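Long-range contact in polyketide synthase/nonribosomal peptide synthetase hybrid RzxB (Pseudomonas fluorescens, PDB 5IL6), which probably dehydrates beta-hydroxyacyl intermediates through its dehydratase domain during assembly of the polyketide rhizoxin: residues 56-68 with 101-115. Numbering follows the deposited sequence.
Sequences MIVMIQAALTDAL and LELSMPAAGDYRIGI
I60 and L64 of helix 56-67 lie against the side chains of I113, I115, L103 and Y111 in the antiparallel hairpin 101-115, the hot-dog arrangement of a long helix against a curved antiparallel sheet. The helix axis passes 9.9 Å from that of strand 101-105, at 49° to it, and no hydrogen bond joins the two segments; the contact is made almost entirely by apolar side chains. At the N-terminal end of the helix segment, CD1 of I115 fits between M56 and I60, with CG1 of I60 3.9 Å from it. The same CG1 meets I113 CG2, while I60 CG2 lies against the outer carbons of I113, and I80 of strand 77-85 adds a further neighbour. With an alanine in place of I60, a gap is likely to open beside I113 and I115, the latter's CD1 keeping only M56 and M59 as helix neighbours and both isoleucines being less firmly held. M59 and L101 run past each other in opposite directions, bringing M59 CG to 3.6 Å from L101 CD1. The other L101 methyl, CD2, rests on A63 CB at 3.7 Å. At A67, whose side chain is a single methyl, L103 comes close to the helix: with CG anti to the backbone N (chi1 -159°), it extends CD1 to A67 CB at 3.8 Å and to L64 CD2. That L64 branch also reaches I113 CD1. Toward the hairpin turn, one face of the Y111 ring receives L64 CD1 in a CH-pi contact, the methyl 4.2 Å from the ring centroid and 16° off the normal; the opposite face is met near its rim by G109 C. Just past the helix end, L68 approaches the same ring obliquely, its CD2 3.7 Å from Y111 OH.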
ATOM      1  N   MET A  56      -0.276  -0.012   5.804  1.00 20.22           N
ATOM      2  CA  MET A  56      -0.472  -1.258   6.531  1.00 22.31           C
ATOM      3  C   MET A  56       0.270  -2.409   5.863  1.00 19.08           C
ATOM      4  O   MET A  56       0.761  -3.309   6.550  1.00 18.35           O
ATOM      5  CB  MET A  56      -1.962  -1.565   6.643  1.00 31.02           C
ATOM      6  CG  MET A  56      -2.712  -0.522   7.453  1.00 34.09           C
ATOM      7  SD  MET A  56      -4.423  -0.958   7.784  1.00 37.90           S
ATOM      8  CE  MET A  56      -5.100   0.655   8.165  1.00 42.07           C
ATOM      9  N   ILE A  57       0.393  -2.382   4.535  1.00 20.22           N
ATOM     10  CA  ILE A  57       1.213  -3.374   3.844  1.00 19.10           C
ATOM     11  C   ILE A  57       2.663  -3.259   4.293  1.00 18.75           C
ATOM     12  O   ILE A  57       3.334  -4.263   4.558  1.00 18.84           O
ATOM     13  CB  ILE A  57       1.079  -3.210   2.319  1.00 21.17           C
ATOM     14  CG1 ILE A  57      -0.315  -3.648   1.861  1.00 20.78           C
ATOM     15  CG2 ILE A  57       2.169  -3.999   1.587  1.00 22.98           C
ATOM     16  CD1 ILE A  57      -0.619  -3.328   0.412  1.00 23.76           C
ATOM     17  N   VAL A  58       3.172  -2.029   4.366  1.00 17.51           N
ATOM     18  CA  VAL A  58       4.550  -1.819   4.801  1.00 18.48           C
ATOM     19  C   VAL A  58       4.729  -2.294   6.236  1.00 17.81           C
ATOM     20  O   VAL A  58       5.772  -2.852   6.596  1.00 20.18           O
ATOM     21  CB  VAL A  58       4.934  -0.335   4.641  1.00 19.06           C
ATOM     22  CG1 VAL A  58       6.297  -0.057   5.266  1.00 23.31           C
ATOM     23  CG2 VAL A  58       4.926   0.055   3.169  1.00 20.00           C
ATOM     24  N   MET A  59       3.722  -2.073   7.078  1.00 20.19           N
ATOM     25  CA  MET A  59       3.812  -2.525   8.461  1.00 22.47           C
ATOM     26  C   MET A  59       3.906  -4.041   8.538  1.00 22.10           C
ATOM     27  O   MET A  59       4.658  -4.584   9.355  1.00 20.60           O
ATOM     28  CB  MET A  59       2.606  -2.010   9.238  1.00 25.30           C
ATOM     29  CG  MET A  59       2.644  -2.279  10.736  1.00 42.22           C
ATOM     30  SD  MET A  59       1.199  -1.629  11.604  1.00 44.75           S
ATOM     31  CE  MET A  59       0.928  -0.090  10.726  1.00 23.91           C
ATOM     32  N   ILE A  60       3.148  -4.744   7.698  1.00 20.32           N
ATOM     33  CA  ILE A  60       3.236  -6.200   7.659  1.00 19.20           C
ATOM     34  C   ILE A  60       4.622  -6.631   7.203  1.00 21.65           C
ATOM     35  O   ILE A  60       5.223  -7.550   7.773  1.00 22.60           O
ATOM     36  CB  ILE A  60       2.138  -6.777   6.747  1.00 20.04           C
ATOM     37  CG1 ILE A  60       0.758  -6.462   7.330  1.00 26.68           C
ATOM     38  CG2 ILE A  60       2.316  -8.286   6.577  1.00 22.69           C
ATOM     39  CD1 ILE A  60      -0.401  -6.812   6.414  1.00 25.65           C
ATOM     40  N   GLN A  61       5.152  -5.972   6.169  1.00 23.00           N
ATOM     41  CA  GLN A  61       6.484  -6.307   5.680  1.00 23.53           C
ATOM     42  C   GLN A  61       7.540  -6.078   6.756  1.00 24.37           C
ATOM     43  O   GLN A  61       8.435  -6.910   6.946  1.00 25.57           O
ATOM     44  CB  GLN A  61       6.800  -5.486   4.428  1.00 26.45           C
ATOM     45  CG  GLN A  61       5.917  -5.830   3.233  1.00 34.42           C
ATOM     46  CD  GLN A  61       6.021  -4.822   2.105  1.00 33.68           C
ATOM     47  OE1 GLN A  61       6.449  -3.685   2.308  1.00 30.25           O
ATOM     48  NE2 GLN A  61       5.631  -5.235   0.905  1.00 28.92           N
ATOM     49  N   ALA A  62       7.450  -4.957   7.474  1.00 24.88           N
ATOM     50  CA  ALA A  62       8.401  -4.685   8.546  1.00 22.66           C
ATOM     51  C   ALA A  62       8.275  -5.711   9.667  1.00 20.00           C
ATOM     52  O   ALA A  62       9.282  -6.190  10.199  1.00 22.01           O
ATOM     53  CB  ALA A  62       8.189  -3.273   9.087  1.00 21.24           C
ATOM     54  N   ALA A  63       7.041  -6.054  10.045  1.00 19.25           N
ATOM     55  CA  ALA A  63       6.837  -7.001  11.137  1.00 20.06           C
ATOM     56  C   ALA A  63       7.378  -8.374  10.773  1.00 25.47           C
ATOM     57  O   ALA A  63       8.047  -9.023  11.586  1.00 23.20           O
ATOM     58  CB  ALA A  63       5.351  -7.087  11.485  1.00 19.50           C
ATOM     59  N   LEU A  64       7.096  -8.839   9.555  1.00 26.16           N
ATOM     60  CA  LEU A  64       7.598 -10.142   9.139  1.00 29.64           C
ATOM     61  C   LEU A  64       9.119 -10.152   9.093  1.00 26.89           C
ATOM     62  O   LEU A  64       9.755 -11.119   9.531  1.00 24.61           O
ATOM     63  CB  LEU A  64       7.029 -10.515   7.770  1.00 38.79           C
ATOM     64  CG  LEU A  64       6.387 -11.899   7.664  1.00 49.44           C
ATOM     65  CD1 LEU A  64       7.282 -12.992   8.259  1.00 49.82           C
ATOM     66  CD2 LEU A  64       5.029 -11.870   8.332  1.00 53.02           C
ATOM     67  N   THR A  65       9.717  -9.089   8.555  1.00 26.53           N
ATOM     68  CA  THR A  65      11.172  -9.015   8.474  1.00 29.95           C
ATOM     69  C   THR A  65      11.802  -9.080   9.859  1.00 28.18           C
ATOM     70  O   THR A  65      12.835  -9.734  10.049  1.00 28.27           O
ATOM     71  CB  THR A  65      11.583  -7.733   7.752  1.00 31.75           C
ATOM     72  OG1 THR A  65      11.055  -7.745   6.419  1.00 32.09           O
ATOM     73  CG2 THR A  65      13.104  -7.601   7.696  1.00 32.64           C
ATOM     74  N   ASP A  66      11.201  -8.403  10.839  1.00 27.65           N
ATOM     75  CA  ASP A  66      11.717  -8.461  12.202  1.00 29.08           C
ATOM     76  C   ASP A  66      11.544  -9.854  12.795  1.00 28.74           C
ATOM     77  O   ASP A  66      12.472 -10.396  13.409  1.00 29.26           O
ATOM     78  CB  ASP A  66      11.010  -7.419  13.072  1.00 28.84           C
ATOM     79  CG  ASP A  66      11.677  -7.232  14.419  1.00 33.99           C
ATOM     80  OD1 ASP A  66      12.734  -6.572  14.470  1.00 35.85           O
ATOM     81  OD2 ASP A  66      11.148  -7.747  15.427  1.00 35.51           O
ATOM     82  N   ALA A  67      10.367 -10.455  12.611  1.00 27.10           N
ATOM     83  CA  ALA A  67      10.110 -11.773  13.182  1.00 30.80           C
ATOM     84  C   ALA A  67      11.024 -12.837  12.585  1.00 33.52           C
ATOM     85  O   ALA A  67      11.300 -13.851  13.236  1.00 28.15           O
ATOM     86  CB  ALA A  67       8.643 -12.150  12.972  1.00 28.86           C
ATOM     87  N   LEU A  68      11.508 -12.630  11.362  1.00 33.26           N
ATOM     88  CA  LEU A  68      12.408 -13.572  10.710  1.00 35.82           C
ATOM     89  C   LEU A  68      13.874 -13.359  11.073  1.00 37.27           C
ATOM     90  O   LEU A  68      14.745 -13.996  10.471  1.00 37.43           O
ATOM     91  CB  LEU A  68      12.232 -13.494   9.191  1.00 39.76           C
ATOM     92  CG  LEU A  68      10.952 -14.141   8.657  1.00 37.48           C
ATOM     93  CD1 LEU A  68      10.669 -13.697   7.231  1.00 39.97           C
ATOM     94  CD2 LEU A  68      11.075 -15.660   8.721  1.00 33.61           C
ATOM     95  N   LEU A 101      -0.260  -4.836  15.790  1.00 21.67           N
ATOM     96  CA  LEU A 101      -0.125  -5.871  14.770  1.00 21.77           C
ATOM     97  C   LEU A 101       0.187  -7.187  15.462  1.00 22.56           C
ATOM     98  O   LEU A 101       1.186  -7.289  16.182  1.00 21.30           O
ATOM     99  CB  LEU A 101       0.971  -5.528  13.757  1.00 19.19           C
ATOM    100  CG  LEU A 101       1.120  -6.479  12.558  1.00 19.10           C
ATOM    101  CD1 LEU A 101       1.685  -5.726  11.365  1.00 22.65           C
ATOM    102  CD2 LEU A 101       2.005  -7.684  12.870  1.00 18.72           C
ATOM    103  N   GLU A 102      -0.665  -8.187  15.248  1.00 21.88           N
ATOM    104  CA  GLU A 102      -0.472  -9.519  15.806  1.00 24.29           C
ATOM    105  C   GLU A 102       0.003 -10.465  14.715  1.00 23.27           C
ATOM    106  O   GLU A 102      -0.563 -10.488  13.617  1.00 22.81           O
ATOM    107  CB  GLU A 102      -1.762 -10.048  16.432  1.00 27.36           C
ATOM    108  CG  GLU A 102      -1.972  -9.609  17.868  1.00 34.26           C
ATOM    109  CD  GLU A 102      -3.301 -10.080  18.438  1.00 40.47           C
ATOM    110  OE1 GLU A 102      -3.933 -10.970  17.831  1.00 41.43           O
ATOM    111  OE2 GLU A 102      -3.712  -9.560  19.495  1.00 40.87           O
ATOM    112  N   LEU A 103       1.039 -11.242  15.024  1.00 22.33           N
ATOM    113  CA  LEU A 103       1.652 -12.164  14.075  1.00 25.09           C
ATOM    114  C   LEU A 103       1.673 -13.555  14.690  1.00 25.52           C
ATOM    115  O   LEU A 103       2.225 -13.746  15.778  1.00 21.20           O
ATOM    116  CB  LEU A 103       3.070 -11.710  13.721  1.00 31.78           C
ATOM    117  CG  LEU A 103       3.703 -12.227  12.427  1.00 42.66           C
ATOM    118  CD1 LEU A 103       4.984 -11.454  12.163  1.00 50.32           C
ATOM    119  CD2 LEU A 103       3.989 -13.719  12.480  1.00 45.39           C
ATOM    120  N   SER A 104       1.087 -14.522  13.990  1.00 26.06           N
ATOM    121  CA  SER A 104       1.079 -15.907  14.430  1.00 27.18           C
ATOM    122  C   SER A 104       1.524 -16.799  13.280  1.00 28.60           C
ATOM    123  O   SER A 104       1.592 -16.376  12.123  1.00 27.15           O
ATOM    124  CB  SER A 104      -0.308 -16.331  14.931  1.00 31.44           C
ATOM    125  OG  SER A 104      -1.282 -16.197  13.911  1.00 39.05           O
ATOM    126  N   MET A 105       1.842 -18.046  13.615  1.00 29.19           N
ATOM    127  CA  MET A 105       2.304 -19.030  12.637  1.00 31.19           C
ATOM    128  C   MET A 105       1.614 -20.352  12.938  1.00 44.20           C
ATOM    129  O   MET A 105       2.195 -21.250  13.560  1.00 46.43           O
ATOM    130  CB  MET A 105       3.826 -19.173  12.674  1.00 30.89           C
ATOM    131  CG  MET A 105       4.389 -19.883  11.459  1.00 36.86           C
ATOM    132  SD  MET A 105       6.157 -20.200  11.548  1.00 43.23           S
ATOM    133  CE  MET A 105       6.225 -21.404  12.875  1.00 50.30           C
ATOM    134  N   PRO A 106       0.354 -20.502  12.521  1.00 50.60           N
ATOM    135  CA  PRO A 106      -0.362 -21.754  12.822  1.00 56.48           C
ATOM    136  C   PRO A 106       0.297 -22.981  12.219  1.00 54.85           C
ATOM    137  O   PRO A 106       0.119 -24.089  12.740  1.00 54.82           O
ATOM    138  CB  PRO A 106      -1.763 -21.521  12.235  1.00 63.99           C
ATOM    139  CG  PRO A 106      -1.857 -20.069  11.925  1.00 64.08           C
ATOM    140  CD  PRO A 106      -0.478 -19.525  11.801  1.00 55.88           C
ATOM    141  N   ALA A 107       1.047 -22.821  11.131  1.00 52.10           N
ATOM    142  CA  ALA A 107       1.794 -23.917  10.533  1.00 54.26           C
ATOM    143  C   ALA A 107       3.123 -23.383  10.020  1.00 55.43           C
ATOM    144  O   ALA A 107       3.269 -22.190   9.744  1.00 50.85           O
ATOM    145  CB  ALA A 107       1.010 -24.586   9.396  1.00 53.67           C
ATOM    146  N   ALA A 108       4.089 -24.289   9.877  1.00 53.82           N
ATOM    147  CA  ALA A 108       5.435 -23.900   9.472  1.00 52.05           C
ATOM    148  C   ALA A 108       5.396 -23.055   8.205  1.00 50.93           C
ATOM    149  O   ALA A 108       4.830 -23.460   7.186  1.00 50.80           O
ATOM    150  CB  ALA A 108       6.294 -25.146   9.253  1.00 52.42           C
ATOM    151  N   GLY A 109       5.999 -21.869   8.280  1.00 45.96           N
ATOM    152  CA  GLY A 109       6.065 -20.973   7.142  1.00 45.21           C
ATOM    153  C   GLY A 109       4.751 -20.348   6.733  1.00 41.96           C
ATOM    154  O   GLY A 109       4.704 -19.659   5.710  1.00 41.29           O
ATOM    155  N   ASP A 110       3.682 -20.563   7.496  1.00 36.06           N
ATOM    156  CA  ASP A 110       2.358 -20.025   7.187  1.00 40.03           C
ATOM    157  C   ASP A 110       2.000 -19.016   8.274  1.00 37.39           C
ATOM    158  O   ASP A 110       1.604 -19.394   9.380  1.00 35.69           O
ATOM    159  CB  ASP A 110       1.331 -21.150   7.093  1.00 48.78           C
ATOM    160  CG  ASP A 110      -0.095 -20.639   7.017  1.00 54.68           C
ATOM    161  OD1 ASP A 110      -0.300 -19.492   6.567  1.00 55.41           O
ATOM    162  OD2 ASP A 110      -1.013 -21.394   7.404  1.00 55.50           O
ATOM    163  N   TYR A 111       2.131 -17.732   7.952  1.00 31.07           N
ATOM    164  CA  TYR A 111       1.948 -16.655   8.915  1.00 28.44           C
ATOM    165  C   TYR A 111       0.592 -15.983   8.737  1.00 27.58           C
ATOM    166  O   TYR A 111       0.096 -15.837   7.616  1.00 24.19           O
ATOM    167  CB  TYR A 111       3.064 -15.620   8.771  1.00 26.85           C
ATOM    168  CG  TYR A 111       4.438 -16.246   8.696  1.00 29.65           C
ATOM    169  CD1 TYR A 111       5.041 -16.783   9.829  1.00 31.02           C
ATOM    170  CD2 TYR A 111       5.126 -16.320   7.490  1.00 32.73           C
ATOM    171  CE1 TYR A 111       6.294 -17.363   9.765  1.00 36.30           C
ATOM    172  CE2 TYR A 111       6.379 -16.899   7.414  1.00 38.44           C
ATOM    173  CZ  TYR A 111       6.959 -17.422   8.555  1.00 42.81           C
ATOM    174  OH  TYR A 111       8.207 -18.002   8.482  1.00 46.42           O
ATOM    175  N   ARG A 112       0.002 -15.573   9.858  1.00 28.61           N
ATOM    176  CA  ARG A 112      -1.274 -14.869   9.889  1.00 28.85           C
ATOM    177  C   ARG A 112      -1.083 -13.542  10.607  1.00 23.14           C
ATOM    178  O   ARG A 112      -0.452 -13.493  11.669  1.00 22.95           O
ATOM    179  CB  ARG A 112      -2.346 -15.710  10.593  1.00 42.72           C
ATOM    180  CG  ARG A 112      -2.507 -17.097  10.004  1.00 63.41           C
ATOM    181  CD  ARG A 112      -3.040 -17.039   8.580  1.00 81.36           C
ATOM    182  NE  ARG A 112      -3.013 -18.351   7.939  1.00100.04           N
ATOM    183  CZ  ARG A 112      -4.028 -19.210   7.899  1.00117.42           C
ATOM    184  NH1 ARG A 112      -5.196 -18.912   8.455  1.00122.36           N
ATOM    185  NH2 ARG A 112      -3.873 -20.375   7.285  1.00126.51           N
ATOM    186  N   ILE A 113      -1.629 -12.472  10.031  1.00 20.81           N
ATOM    187  CA  ILE A 113      -1.470 -11.128  10.570  1.00 20.43           C
ATOM    188  C   ILE A 113      -2.835 -10.486  10.774  1.00 21.58           C
ATOM    189  O   ILE A 113      -3.733 -10.622   9.936  1.00 23.43           O
ATOM    190  CB  ILE A 113      -0.605 -10.246   9.648  1.00 29.52           C
ATOM    191  CG1 ILE A 113       0.783 -10.862   9.483  1.00 37.75           C
ATOM    192  CG2 ILE A 113      -0.511  -8.828  10.207  1.00 32.32           C
ATOM    193  CD1 ILE A 113       0.926 -11.694   8.228  1.00 41.29           C
ATOM    194  N   GLY A 114      -2.974  -9.776  11.880  1.00 23.77           N
ATOM    195  CA  GLY A 114      -4.105  -8.885  12.082  1.00 21.03           C
ATOM    196  C   GLY A 114      -3.627  -7.560  12.631  1.00 22.86           C
ATOM    197  O   GLY A 114      -2.757  -7.511  13.498  1.00 21.63           O
ATOM    198  N   ILE A 115      -4.200  -6.481  12.106  1.00 22.94           N
ATOM    199  CA  ILE A 115      -3.895  -5.122  12.544  1.00 22.80           C
ATOM    200  C   ILE A 115      -5.173  -4.525  13.108  1.00 23.89           C
ATOM    201  O   ILE A 115      -6.213  -4.533  12.439  1.00 22.21           O
ATOM    202  CB  ILE A 115      -3.349  -4.258  11.392  1.00 20.91           C
ATOM    203  CG1 ILE A 115      -2.062  -4.873  10.832  1.00 21.66           C
ATOM    204  CG2 ILE A 115      -3.104  -2.822  11.862  1.00 27.71           C
ATOM    205  CD1 ILE A 115      -1.518  -4.171   9.598  1.00 20.38           C
TER